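Local coordinates for Dot/Icm T4SS effector (Legionella pneumophila, PDB 6VVE), which acts as a secreted effector kinase that is activated by the inositol hexakisphosphate of its host and binds adenine nucleotide with manganese, at residues Leu50-His55 against Tyr142-Lys147; Leu110-Gln115 against Leu130-Ile135. All coordinates share one frame; numbering follows the deposited sequence.

Interaction 1 (Leu50-His55 against Tyr142-Lys147). With IHP (inositol hexakisphosphate), chain B; ADP (adenosine-5'-diphosphate), chain C.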
ATOM      1  N   LEU A  50       1.202  14.253  -5.673  1.00 16.46           N
ATOM      2  CA  LEU A  50       0.367  14.924  -4.685  1.00 18.62           C
ATOM      3  C   LEU A  50       0.388  14.120  -3.392  1.00 16.42           C
ATOM      4  O   LEU A  50       0.218  12.889  -3.412  1.00 17.39           O
ATOM      5  CB  LEU A  50      -1.058  15.073  -5.212  1.00 21.74           C
ATOM      6  CG  LEU A  50      -2.146  15.504  -4.233  1.00 28.49           C
ATOM      7  CD1 LEU A  50      -1.794  16.793  -3.501  1.00 28.12           C
ATOM      8  CD2 LEU A  50      -3.474  15.668  -4.989  1.00 33.80           C
HETATM    9  N   MSE A  51       0.601  14.811  -2.273  1.00 14.77           N
HETATM   10  CA  MSE A  51       0.631  14.146  -0.966  1.00 15.20           C
HETATM   11  C   MSE A  51      -0.678  14.344  -0.187  1.00 16.41           C
HETATM   12  O   MSE A  51      -1.265  13.370   0.273  1.00 17.12           O
HETATM   13  CB  MSE A  51       1.816  14.652  -0.141  1.00 17.50           C
HETATM   14  CG  MSE A  51       3.187  14.453  -0.793  1.00 16.54           C
HETATM   15 SE   MSE A  51       3.644  12.597  -1.242  1.00 17.22          SE
HETATM   16  CE  MSE A  51       3.329  11.739   0.463  1.00 21.00           C
ATOM     17  N   TRP A  52      -1.134  15.587  -0.047  1.00 14.13           N
ATOM     18  CA  TRP A  52      -2.394  15.864   0.636  1.00 23.35           C
ATOM     19  C   TRP A  52      -2.806  17.307   0.366  1.00 23.46           C
ATOM     20  O   TRP A  52      -2.037  18.103  -0.184  1.00 21.43           O
ATOM     21  CB  TRP A  52      -2.289  15.607   2.147  1.00 21.88           C
ATOM     22  CG  TRP A  52      -1.261  16.448   2.853  1.00 18.10           C
ATOM     23  CD1 TRP A  52      -1.381  17.760   3.221  1.00 18.95           C
ATOM     24  CD2 TRP A  52       0.039  16.025   3.287  1.00 17.56           C
ATOM     25  NE1 TRP A  52      -0.229  18.178   3.849  1.00 19.92           N
ATOM     26  CE2 TRP A  52       0.657  17.133   3.899  1.00 16.78           C
ATOM     27  CE3 TRP A  52       0.745  14.817   3.204  1.00 15.85           C
ATOM     28  CZ2 TRP A  52       1.943  17.070   4.428  1.00 17.97           C
ATOM     29  CZ3 TRP A  52       2.019  14.753   3.735  1.00 17.79           C
ATOM     30  CH2 TRP A  52       2.604  15.876   4.341  1.00 18.14           C
ATOM     31  N   LYS A  53      -4.038  17.634   0.768  1.00 24.31           N
ATOM     32  CA  LYS A  53      -4.579  18.980   0.638  1.00 26.64           C
ATOM     33  C   LYS A  53      -4.325  19.756   1.923  1.00 23.62           C
ATOM     34  O   LYS A  53      -4.439  19.211   3.022  1.00 20.22           O
ATOM     35  CB  LYS A  53      -6.077  18.934   0.332  1.00 33.15           C
ATOM     36  CG  LYS A  53      -6.709  20.301   0.075  1.00 43.88           C
ATOM     37  CD  LYS A  53      -8.110  20.166  -0.523  1.00 51.79           C
ATOM     38  CE  LYS A  53      -8.746  21.526  -0.810  1.00 56.36           C
ATOM     39  NZ  LYS A  53      -8.273  22.119  -2.093  1.00 56.41           N
ATOM     40  N   SER A  54      -3.980  21.031   1.776  1.00 25.93           N
ATOM     41  CA  SER A  54      -3.582  21.881   2.887  1.00 28.76           C
ATOM     42  C   SER A  54      -4.589  23.002   3.105  1.00 35.03           C
ATOM     43  O   SER A  54      -5.159  23.534   2.148  1.00 35.91           O
ATOM     44  CB  SER A  54      -2.193  22.482   2.634  1.00 27.19           C
ATOM     45  OG  SER A  54      -1.930  23.589   3.487  1.00 25.84           O
ATOM     46  N   HIS A  55      -4.794  23.363   4.374  1.00 32.11           N
ATOM     47  CA  HIS A  55      -5.628  24.495   4.752  1.00 38.78           C
ATOM     48  C   HIS A  55      -4.816  25.610   5.404  1.00 43.76           C
ATOM     49  O   HIS A  55      -5.375  26.439   6.127  1.00 47.54           O
ATOM     50  CB  HIS A  55      -6.746  24.040   5.691  1.00 28.35           C
ATOM     51  CG  HIS A  55      -7.784  23.192   5.029  1.00 28.44           C
ATOM     52  ND1 HIS A  55      -9.115  23.541   4.992  1.00 30.89           N
ATOM     53  CD2 HIS A  55      -7.688  22.010   4.375  1.00 26.66           C
ATOM     54  CE1 HIS A  55      -9.797  22.611   4.346  1.00 30.61           C
ATOM     55  NE2 HIS A  55      -8.953  21.670   3.960  1.00 28.05           N
ATOM     56  N   TYR A 142       4.824  13.548  13.910  1.00 23.65           N
ATOM     57  CA  TYR A 142       3.497  13.073  13.547  1.00 17.67           C
ATOM     58  C   TYR A 142       3.436  12.873  12.045  1.00 16.08           C
ATOM     59  O   TYR A 142       4.224  13.452  11.292  1.00 15.65           O
ATOM     60  CB  TYR A 142       2.407  14.050  14.004  1.00 23.04           C
ATOM     61  CG  TYR A 142       2.709  15.493  13.697  1.00 23.10           C
ATOM     62  CD1 TYR A 142       2.441  16.029  12.442  1.00 22.78           C
ATOM     63  CD2 TYR A 142       3.252  16.327  14.662  1.00 20.64           C
ATOM     64  CE1 TYR A 142       2.713  17.354  12.159  1.00 23.82           C
ATOM     65  CE2 TYR A 142       3.524  17.657  14.386  1.00 21.13           C
ATOM     66  CZ  TYR A 142       3.254  18.164  13.136  1.00 25.28           C
ATOM     67  OH  TYR A 142       3.519  19.488  12.860  1.00 20.85           O
ATOM     68  N   PHE A 143       2.474  12.053  11.621  1.00 15.89           N
ATOM     69  CA  PHE A 143       2.366  11.577  10.244  1.00 15.40           C
ATOM     70  C   PHE A 143       1.144  12.216   9.600  1.00 14.53           C
ATOM     71  O   PHE A 143       0.010  11.901   9.972  1.00 16.01           O
ATOM     72  CB  PHE A 143       2.276  10.050  10.220  1.00 15.28           C
ATOM     73  CG  PHE A 143       2.396   9.444   8.850  1.00 17.03           C
ATOM     74  CD1 PHE A 143       3.634   9.330   8.234  1.00 19.96           C
ATOM     75  CD2 PHE A 143       1.277   8.970   8.187  1.00 15.30           C
ATOM     76  CE1 PHE A 143       3.747   8.769   6.974  1.00 19.15           C
ATOM     77  CE2 PHE A 143       1.385   8.409   6.931  1.00 14.63           C
ATOM     78  CZ  PHE A 143       2.617   8.309   6.322  1.00 17.56           C
ATOM     79  N   TYR A 144       1.378  13.103   8.630  1.00 13.77           N
ATOM     80  CA  TYR A 144       0.291  13.701   7.867  1.00 13.93           C
ATOM     81  C   TYR A 144      -0.108  12.773   6.724  1.00 17.11           C
ATOM     82  O   TYR A 144       0.743  12.121   6.109  1.00 18.91           O
ATOM     83  CB  TYR A 144       0.695  15.056   7.292  1.00 14.33           C
ATOM     84  CG  TYR A 144       0.546  16.247   8.215  1.00 16.26           C
ATOM     85  CD1 TYR A 144      -0.411  16.271   9.223  1.00 16.65           C
ATOM     86  CD2 TYR A 144       1.357  17.363   8.059  1.00 17.83           C
ATOM     87  CE1 TYR A 144      -0.551  17.365  10.058  1.00 18.06           C
ATOM     88  CE2 TYR A 144       1.226  18.469   8.890  1.00 20.63           C
ATOM     89  CZ  TYR A 144       0.271  18.462   9.887  1.00 19.40           C
ATOM     90  OH  TYR A 144       0.141  19.556  10.709  1.00 19.97           O
HETATM   91  N   MSE A 145      -1.404  12.734   6.425  1.00 13.23           N
HETATM   92  CA  MSE A 145      -1.913  11.951   5.299  1.00 12.53           C
HETATM   93  C   MSE A 145      -3.334  12.363   4.942  1.00 13.35           C
HETATM   94  O   MSE A 145      -4.032  12.925   5.761  1.00 16.67           O
HETATM   95  CB  MSE A 145      -1.878  10.455   5.624  1.00 20.04           C
HETATM   96  CG  MSE A 145      -2.762  10.076   6.799  1.00 21.99           C
HETATM   97 SE   MSE A 145      -2.625   8.191   7.278  1.00 18.24          SE
HETATM   98  CE  MSE A 145      -2.870   8.396   9.214  1.00 18.77           C
ATOM     99  N   PRO A 146      -3.748  12.084   3.706  1.00 14.09           N
ATOM    100  CA  PRO A 146      -5.130  12.391   3.314  1.00 16.83           C
ATOM    101  C   PRO A 146      -6.118  11.679   4.224  1.00 19.98           C
ATOM    102  O   PRO A 146      -5.969  10.488   4.526  1.00 17.07           O
ATOM    103  CB  PRO A 146      -5.225  11.879   1.871  1.00 18.66           C
ATOM    104  CG  PRO A 146      -3.788  11.849   1.374  1.00 15.48           C
ATOM    105  CD  PRO A 146      -2.949  11.530   2.591  1.00 13.50           C
ATOM    106  N   LYS A 147      -7.128  12.422   4.672  1.00 18.60           N
ATOM    107  CA  LYS A 147      -8.211  11.830   5.447  1.00 21.83           C
ATOM    108  C   LYS A 147      -9.236  11.223   4.496  1.00 20.87           C
ATOM    109  O   LYS A 147      -9.740  11.906   3.594  1.00 24.37           O
ATOM    110  CB  LYS A 147      -8.875  12.873   6.344  1.00 27.69           C
ATOM    111  CG  LYS A 147     -10.246  12.450   6.854  1.00 31.95           C
ATOM    112  CD  LYS A 147     -10.742  13.351   7.972  1.00 37.41           C
ATOM    113  CE  LYS A 147     -12.123  12.908   8.470  1.00 42.59           C
ATOM    114  NZ  LYS A 147     -13.193  13.104   7.446  1.00 44.30           N
TER
HETATM  115  C1  IHP B 401      -0.881  23.483   8.402  1.00 24.64           C
HETATM  116  C2  IHP B 401      -0.763  24.774   9.229  1.00 28.61           C
HETATM  117  C3  IHP B 401       0.557  24.825  10.001  1.00 26.08           C
HETATM  118  C4  IHP B 401       1.751  24.679   9.049  1.00 28.12           C
HETATM  119  C5  IHP B 401       1.676  23.325   8.316  1.00 22.97           C
HETATM  120  C6  IHP B 401       0.361  23.168   7.555  1.00 22.55           C
HETATM  121  O11 IHP B 401      -1.972  23.613   7.510  1.00 23.18           O
HETATM  122  P1  IHP B 401      -3.330  22.749   7.796  1.00 24.16           P
HETATM  123  O21 IHP B 401      -3.819  22.143   6.504  1.00 21.42           O
HETATM  124  O31 IHP B 401      -3.049  21.667   8.812  1.00 21.95           O
HETATM  125  O41 IHP B 401      -4.403  23.682   8.352  1.00 24.01           O
HETATM  126  O12 IHP B 401      -1.841  24.800  10.133  1.00 37.79           O
HETATM  127  P2  IHP B 401      -2.790  26.150  10.198  1.00 43.36           P
HETATM  128  O22 IHP B 401      -2.427  27.085   9.074  1.00 46.93           O
HETATM  129  O32 IHP B 401      -4.229  25.739  10.062  1.00 47.26           O
HETATM  130  O42 IHP B 401      -2.568  26.837  11.520  1.00 46.54           O
HETATM  131  O13 IHP B 401       0.576  23.750  10.897  1.00 25.84           O
HETATM  132  P3  IHP B 401       1.070  23.969  12.447  1.00 24.91           P
HETATM  133  O23 IHP B 401       1.163  25.454  12.755  1.00 24.95           O
HETATM  134  O33 IHP B 401       0.055  23.312  13.374  1.00 23.35           O
HETATM  135  O43 IHP B 401       2.421  23.321  12.659  1.00 26.03           O
HETATM  136  O14 IHP B 401       2.941  24.751   9.770  1.00 37.42           O
HETATM  137  P4  IHP B 401       4.103  25.778   9.211  1.00 44.96           P
HETATM  138  O24 IHP B 401       3.589  27.194   9.220  1.00 48.19           O
HETATM  139  O34 IHP B 401       4.443  25.400   7.779  1.00 49.68           O
HETATM  140  O44 IHP B 401       5.333  25.679  10.080  1.00 48.14           O
HETATM  141  O15 IHP B 401       2.728  23.237   7.406  1.00 23.75           O
HETATM  142  P5  IHP B 401       3.927  22.156   7.682  1.00 24.01           P
HETATM  143  O25 IHP B 401       5.236  22.716   7.163  1.00 21.69           O
HETATM  144  O35 IHP B 401       4.058  21.881   9.157  1.00 21.55           O
HETATM  145  O45 IHP B 401       3.595  20.868   6.960  1.00 22.94           O
HETATM  146  O16 IHP B 401       0.249  21.829   7.117  1.00 24.86           O
HETATM  147  P6  IHP B 401       0.356  21.496   5.506  1.00 24.64           P
HETATM  148  O26 IHP B 401      -0.806  20.621   5.087  1.00 23.73           O
HETATM  149  O36 IHP B 401       0.332  22.780   4.713  1.00 21.17           O
HETATM  150  O46 IHP B 401       1.665  20.775   5.256  1.00 23.47           O
HETATM  151  PB  ADP C 402      -3.862   0.131  13.021  1.00 42.09           P
HETATM  152  O1B ADP C 402      -4.180  -1.090  12.180  1.00 46.20           O
HETATM  153  O2B ADP C 402      -4.934   0.465  14.025  1.00 44.22           O
HETATM  154  O3B ADP C 402      -2.449   0.165  13.576  1.00 40.27           O
HETATM  155  PA  ADP C 402      -3.879   2.898  12.375  1.00 30.41           P
HETATM  156  O1A ADP C 402      -3.153   3.615  11.268  1.00 22.11           O
HETATM  157  O2A ADP C 402      -3.382   3.017  13.790  1.00 25.59           O
HETATM  158  O3A ADP C 402      -3.901   1.344  11.953  1.00 32.42           O
HETATM  159  O5' ADP C 402      -5.401   3.393  12.322  1.00 27.55           O
HETATM  160  C5' ADP C 402      -6.288   3.212  13.413  1.00 30.51           C
HETATM  161  C4' ADP C 402      -7.646   3.754  13.050  1.00 31.90           C
HETATM  162  O4' ADP C 402      -7.597   5.163  12.752  1.00 30.81           O
HETATM  163  C3' ADP C 402      -8.268   3.065  11.811  1.00 34.21           C
HETATM  164  O3' ADP C 402      -9.019   1.922  12.123  1.00 33.35           O
HETATM  165  C2' ADP C 402      -9.139   4.188  11.206  1.00 35.20           C
HETATM  166  O2' ADP C 402     -10.458   4.109  11.711  1.00 36.91           O
HETATM  167  C1' ADP C 402      -8.463   5.495  11.659  1.00 30.07           C
HETATM  168  N9  ADP C 402      -7.698   6.025  10.512  1.00 24.95           N
HETATM  169  C8  ADP C 402      -6.409   5.733  10.237  1.00 21.96           C
HETATM  170  N7  ADP C 402      -6.004   6.369   9.107  1.00 18.47           N
HETATM  171  C5  ADP C 402      -7.051   7.078   8.655  1.00 19.93           C
HETATM  172  C6  ADP C 402      -7.304   7.974   7.510  1.00 19.64           C
HETATM  173  N6  ADP C 402      -6.321   8.234   6.627  1.00 18.41           N
HETATM  174  N1  ADP C 402      -8.539   8.524   7.386  1.00 24.51           N
HETATM  175  C2  ADP C 402      -9.527   8.266   8.274  1.00 25.98           C
HETATM  176  N3  ADP C 402      -9.355   7.459   9.337  1.00 25.77           N
HETATM  177  C4  ADP C 402      -8.166   6.851   9.580  1.00 23.02           C
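Tyr144 is where strand 142-146 first meets Trp52 of strand 44-53. Its CB sits over one face of the indole, 3.6 Å from the centroid of the six-membered ring, a CH-pi contact. The phenol ring turns its edge toward that same face in an offset edge-to-face pair, the planes 65° apart; CD2 rests against CZ2 of Trp52, and CE2, farther along the same edge, lies beside O45 of the inositol hexakisphosphate. With chi1 of 60°, CG of Trp52 is wedged between its own N and carbonyl carbon, which swings the indole across the strand so that NE1 faces the ligand; it donates to O26 at 2.8 Å, with an N-H...O angle of 147°. Ser54 OG, bonded to O36 at 2.7 Å, grips the same phosphate, and His55 N, bonded to O21 at 2.6 Å, reaches the next one.

Selenomethionine Met145 points the other way, its CE 3.7 Å from N7 of the adenine. Pro146 then presses its ring on the bulged backbone of 50-55, where Met51 and Trp52 both face Val35. CG of Pro146 comes as near as 3.1 Å to Met51 O, a tight fit, and also packs on CB of Trp52. Its own carbonyl O accepts a hydrogen bond from ADP N6 at 3.1 Å, while N of Ile148 also bonds the nucleotide.

The two strands cross almost at right angles. Tyr142 and Tyr144 thus line the inositol phosphate pocket and Met145 turns to the adenine, before Pro146 O and Ile148 N hold the nucleotide as in the hinge of protein kinases.

Interaction 2 (Leu110-Gln115 against Leu130-Ile135). With IHP (inositol hexakisphosphate), chain B.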
ATOM      1  N   LEU A 110      11.741   9.452   2.643  1.00 15.68           N
ATOM      2  CA  LEU A 110      12.348   9.303   1.326  1.00 14.69           C
ATOM      3  C   LEU A 110      11.819   8.063   0.611  1.00 12.39           C
ATOM      4  O   LEU A 110      11.529   8.100  -0.590  1.00 10.58           O
ATOM      5  CB  LEU A 110      13.872   9.241   1.459  1.00 25.59           C
ATOM      6  CG  LEU A 110      14.676   9.457   0.176  1.00 35.41           C
ATOM      7  CD1 LEU A 110      16.044  10.058   0.501  1.00 44.09           C
ATOM      8  CD2 LEU A 110      14.839   8.170  -0.592  1.00 32.19           C
ATOM      9  N   HIS A 111      11.688   6.951   1.331  1.00 14.86           N
ATOM     10  CA  HIS A 111      11.182   5.734   0.706  1.00 14.70           C
ATOM     11  C   HIS A 111       9.706   5.860   0.366  1.00 11.53           C
ATOM     12  O   HIS A 111       9.265   5.360  -0.677  1.00 12.24           O
ATOM     13  CB  HIS A 111      11.430   4.532   1.620  1.00 16.91           C
ATOM     14  CG  HIS A 111      12.839   4.032   1.582  1.00 18.87           C
ATOM     15  ND1 HIS A 111      13.259   3.055   0.703  1.00 20.38           N
ATOM     16  CD2 HIS A 111      13.928   4.388   2.299  1.00 19.83           C
ATOM     17  CE1 HIS A 111      14.547   2.827   0.889  1.00 20.95           C
ATOM     18  NE2 HIS A 111      14.976   3.622   1.852  1.00 19.43           N
ATOM     19  N   ILE A 112       8.932   6.539   1.222  1.00 13.15           N
ATOM     20  CA  ILE A 112       7.517   6.742   0.932  1.00 12.13           C
ATOM     21  C   ILE A 112       7.346   7.582  -0.330  1.00  9.64           C
ATOM     22  O   ILE A 112       6.483   7.299  -1.171  1.00  9.94           O
ATOM     23  CB  ILE A 112       6.800   7.384   2.134  1.00 14.88           C
ATOM     24  CG1 ILE A 112       6.681   6.362   3.270  1.00 19.11           C
ATOM     25  CG2 ILE A 112       5.442   7.910   1.714  1.00 15.81           C
ATOM     26  CD1 ILE A 112       5.963   6.890   4.512  1.00 20.72           C
ATOM     27  N   ILE A 113       8.160   8.631  -0.482  1.00 12.40           N
ATOM     28  CA  ILE A 113       8.079   9.466  -1.676  1.00 11.46           C
ATOM     29  C   ILE A 113       8.372   8.630  -2.916  1.00 11.54           C
ATOM     30  O   ILE A 113       7.636   8.678  -3.908  1.00 12.26           O
ATOM     31  CB  ILE A 113       9.037  10.665  -1.559  1.00 11.21           C
ATOM     32  CG1 ILE A 113       8.577  11.623  -0.462  1.00 11.43           C
ATOM     33  CG2 ILE A 113       9.143  11.375  -2.895  1.00 12.01           C
ATOM     34  CD1 ILE A 113       9.643  12.568   0.022  1.00 14.91           C
ATOM     35  N   GLU A 114       9.453   7.849  -2.877  1.00 10.23           N
ATOM     36  CA  GLU A 114       9.768   6.967  -3.998  1.00 10.36           C
ATOM     37  C   GLU A 114       8.630   5.989  -4.252  1.00 14.34           C
ATOM     38  O   GLU A 114       8.272   5.719  -5.404  1.00 10.00           O
ATOM     39  CB  GLU A 114      11.069   6.218  -3.724  1.00 11.35           C
ATOM     40  CG  GLU A 114      12.290   7.128  -3.619  1.00 12.35           C
ATOM     41  CD  GLU A 114      13.550   6.372  -3.269  1.00 15.06           C
ATOM     42  OE1 GLU A 114      13.483   5.450  -2.433  1.00 14.31           O
ATOM     43  OE2 GLU A 114      14.614   6.682  -3.852  1.00 20.06           O
ATOM     44  N   GLN A 115       8.035   5.457  -3.182  1.00 10.80           N
ATOM     45  CA  GLN A 115       6.936   4.512  -3.351  1.00 13.07           C
ATOM     46  C   GLN A 115       5.707   5.207  -3.921  1.00 13.82           C
ATOM     47  O   GLN A 115       4.980   4.628  -4.735  1.00 10.41           O
ATOM     48  CB  GLN A 115       6.628   3.833  -2.016  1.00 14.77           C
ATOM     49  CG  GLN A 115       7.750   2.884  -1.574  1.00  8.64           C
ATOM     50  CD  GLN A 115       7.648   2.481  -0.120  1.00 12.15           C
ATOM     51  OE1 GLN A 115       6.627   2.695   0.535  1.00 12.65           O
ATOM     52  NE2 GLN A 115       8.713   1.888   0.394  1.00 11.41           N
ATOM     53  N   LEU A 130      -0.645   7.024   1.536  1.00 11.47           N
ATOM     54  CA  LEU A 130       0.694   7.337   2.014  1.00 11.45           C
ATOM     55  C   LEU A 130       0.729   8.762   2.571  1.00 13.52           C
ATOM     56  O   LEU A 130      -0.231   9.536   2.444  1.00 15.17           O
ATOM     57  CB  LEU A 130       1.723   7.166   0.897  1.00 13.11           C
ATOM     58  CG  LEU A 130       1.992   5.719   0.478  1.00 11.91           C
ATOM     59  CD1 LEU A 130       2.915   5.656  -0.740  1.00 13.20           C
ATOM     60  CD2 LEU A 130       2.601   4.940   1.635  1.00 11.91           C
ATOM     61  N   GLY A 131       1.853   9.104   3.188  1.00 12.54           N
ATOM     62  CA  GLY A 131       1.983  10.391   3.842  1.00 11.24           C
ATOM     63  C   GLY A 131       3.421  10.621   4.232  1.00 14.11           C
ATOM     64  O   GLY A 131       4.318   9.910   3.783  1.00 13.82           O
ATOM     65  N   LEU A 132       3.634  11.627   5.083  1.00 15.24           N
ATOM     66  CA  LEU A 132       4.983  12.006   5.481  1.00 16.15           C
ATOM     67  C   LEU A 132       5.026  12.322   6.970  1.00 17.93           C
ATOM     68  O   LEU A 132       4.049  12.808   7.552  1.00 17.04           O
ATOM     69  CB  LEU A 132       5.483  13.223   4.690  1.00 12.88           C
ATOM     70  CG  LEU A 132       5.497  13.071   3.172  1.00 19.20           C
ATOM     71  CD1 LEU A 132       5.799  14.416   2.510  1.00 12.25           C
ATOM     72  CD2 LEU A 132       6.503  12.020   2.746  1.00 15.27           C
ATOM     73  N   TRP A 133       6.178  12.042   7.576  1.00 12.34           N
ATOM     74  CA  TRP A 133       6.412  12.328   8.981  1.00 20.02           C
ATOM     75  C   TRP A 133       6.927  13.758   9.110  1.00 17.28           C
ATOM     76  O   TRP A 133       7.964  14.105   8.529  1.00 14.18           O
ATOM     77  CB  TRP A 133       7.420  11.344   9.570  1.00 13.62           C
ATOM     78  CG  TRP A 133       6.888   9.963   9.751  1.00 13.18           C
ATOM     79  CD1 TRP A 133       7.066   8.899   8.916  1.00 12.25           C
ATOM     80  CD2 TRP A 133       6.087   9.492  10.842  1.00 13.80           C
ATOM     81  NE1 TRP A 133       6.424   7.792   9.424  1.00 12.21           N
ATOM     82  CE2 TRP A 133       5.820   8.128  10.606  1.00 13.17           C
ATOM     83  CE3 TRP A 133       5.574  10.089  11.993  1.00 24.81           C
ATOM     84  CZ2 TRP A 133       5.058   7.355  11.476  1.00 13.67           C
ATOM     85  CZ3 TRP A 133       4.822   9.314  12.863  1.00 25.93           C
ATOM     86  CH2 TRP A 133       4.571   7.963  12.597  1.00 25.92           C
ATOM     87  N   ASN A 134       6.203  14.578   9.863  1.00 21.99           N
ATOM     88  CA  ASN A 134       6.637  15.937  10.152  1.00 20.43           C
ATOM     89  C   ASN A 134       7.633  15.902  11.302  1.00 19.36           C
ATOM     90  O   ASN A 134       7.337  15.362  12.379  1.00 17.84           O
ATOM     91  CB  ASN A 134       5.437  16.814  10.499  1.00 20.53           C
ATOM     92  CG  ASN A 134       5.790  18.290  10.523  1.00 23.33           C
ATOM     93  OD1 ASN A 134       6.549  18.749  11.383  1.00 18.87           O
ATOM     94  ND2 ASN A 134       5.234  19.044   9.581  1.00 20.16           N
ATOM     95  N   ILE A 135       8.811  16.483  11.080  1.00 17.55           N
ATOM     96  CA  ILE A 135       9.915  16.330  12.019  1.00 18.63           C
ATOM     97  C   ILE A 135      10.534  17.670  12.392  1.00 19.92           C
ATOM     98  O   ILE A 135      11.670  17.721  12.882  1.00 20.87           O
ATOM     99  CB  ILE A 135      10.990  15.394  11.422  1.00 35.85           C
ATOM    100  CG1 ILE A 135      11.566  16.029  10.148  1.00 38.67           C
ATOM    101  CG2 ILE A 135      10.404  14.032  11.129  1.00 34.72           C
ATOM    102  CD1 ILE A 135      12.525  15.148   9.398  1.00 41.69           C
TER
HETATM  103  C1  IHP B 401      -0.881  23.483   8.402  1.00 24.64           C
HETATM  104  C2  IHP B 401      -0.763  24.774   9.229  1.00 28.61           C
HETATM  105  C3  IHP B 401       0.557  24.825  10.001  1.00 26.08           C
HETATM  106  C4  IHP B 401       1.751  24.679   9.049  1.00 28.12           C
HETATM  107  C5  IHP B 401       1.676  23.325   8.316  1.00 22.97           C
HETATM  108  C6  IHP B 401       0.361  23.168   7.555  1.00 22.55           C
HETATM  109  O11 IHP B 401      -1.972  23.613   7.510  1.00 23.18           O
HETATM  110  P1  IHP B 401      -3.330  22.749   7.796  1.00 24.16           P
HETATM  111  O21 IHP B 401      -3.819  22.143   6.504  1.00 21.42           O
HETATM  112  O31 IHP B 401      -3.049  21.667   8.812  1.00 21.95           O
HETATM  113  O41 IHP B 401      -4.403  23.682   8.352  1.00 24.01           O
HETATM  114  O12 IHP B 401      -1.841  24.800  10.133  1.00 37.79           O
HETATM  115  P2  IHP B 401      -2.790  26.150  10.198  1.00 43.36           P
HETATM  116  O22 IHP B 401      -2.427  27.085   9.074  1.00 46.93           O
HETATM  117  O32 IHP B 401      -4.229  25.739  10.062  1.00 47.26           O
HETATM  118  O42 IHP B 401      -2.568  26.837  11.520  1.00 46.54           O
HETATM  119  O13 IHP B 401       0.576  23.750  10.897  1.00 25.84           O
HETATM  120  P3  IHP B 401       1.070  23.969  12.447  1.00 24.91           P
HETATM  121  O23 IHP B 401       1.163  25.454  12.755  1.00 24.95           O
HETATM  122  O33 IHP B 401       0.055  23.312  13.374  1.00 23.35           O
HETATM  123  O43 IHP B 401       2.421  23.321  12.659  1.00 26.03           O
HETATM  124  O14 IHP B 401       2.941  24.751   9.770  1.00 37.42           O
HETATM  125  P4  IHP B 401       4.103  25.778   9.211  1.00 44.96           P
HETATM  126  O24 IHP B 401       3.589  27.194   9.220  1.00 48.19           O
HETATM  127  O34 IHP B 401       4.443  25.400   7.779  1.00 49.68           O
HETATM  128  O44 IHP B 401       5.333  25.679  10.080  1.00 48.14           O
HETATM  129  O15 IHP B 401       2.728  23.237   7.406  1.00 23.75           O
HETATM  130  P5  IHP B 401       3.927  22.156   7.682  1.00 24.01           P
HETATM  131  O25 IHP B 401       5.236  22.716   7.163  1.00 21.69           O
HETATM  132  O35 IHP B 401       4.058  21.881   9.157  1.00 21.55           O
HETATM  133  O45 IHP B 401       3.595  20.868   6.960  1.00 22.94           O
HETATM  134  O16 IHP B 401       0.249  21.829   7.117  1.00 24.86           O
HETATM  135  P6  IHP B 401       0.356  21.496   5.506  1.00 24.64           P
HETATM  136  O26 IHP B 401      -0.806  20.621   5.087  1.00 23.73           O
HETATM  137  O36 IHP B 401       0.332  22.780   4.713  1.00 21.17           O
HETATM  138  O46 IHP B 401       1.665  20.775   5.256  1.00 23.47           O
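Packing of a long helix on the first of two adjacent strands in a kinase-like N lobe is what joins Ile112 and Ile113 to Leu130, Gly131 and Leu132; helix 102-121 probably corresponds to the αC helix of protein kinases. Ile112 drives the contact. Its CG2, set anti to the backbone N (chi1 of -71° puts CG1 beside N instead), points from the helix at the loop just before strand 132-134 and stops 3.1 Å from Gly131 O, with CD1 of Ile112 at 3.5 Å from the same oxygen. That carbonyl is buried under the methyls and has no hydrogen-bond partner in the model. The same CG2 meets CB of Leu130 at 3.9 Å, the two side chains running antiparallel alongside each other, and CD1 of Leu130 continues along the helix to CB of Gln115, 4.3 Å away. Gln115 OE1 takes the N-H of Phe210. CG1 of Ile113 touches CD2 of Leu132 at 3.8 Å, these side chains roughly perpendicular. Asn134 ND2 gives a weak bond to O35 of the inositol hexakisphosphate. Phe143 lies against Ile112. Strand 132-134 edges the five-stranded sheet beside 142-146, and strand 26-30 touches both Ile113 and Leu132.

In the fold
From the N terminus, the chain runs through the antiparallel sheet that ends with strand 44-53, crosses the three strands between 74 and 96, and enters helix 102-121. Interaction 2 closes a short loop there, bringing 130-135 back onto the helix after 14 intervening residues. The chain then turns into strand 142-146, where interaction 1 closes a much longer loop to 50-55, so the smaller closure lies wholly within the larger. Strands 132-134 and 142-146 are antiparallel neighbours, and probable backbone bonds from Asn134 N to Tyr142 O and from Tyr144 N to Leu132 O join the contacts directly. Together they tie the N-terminal sheet, the nucleotide-binding sheet and the helix into one body, and both reach the inositol hexakisphosphate.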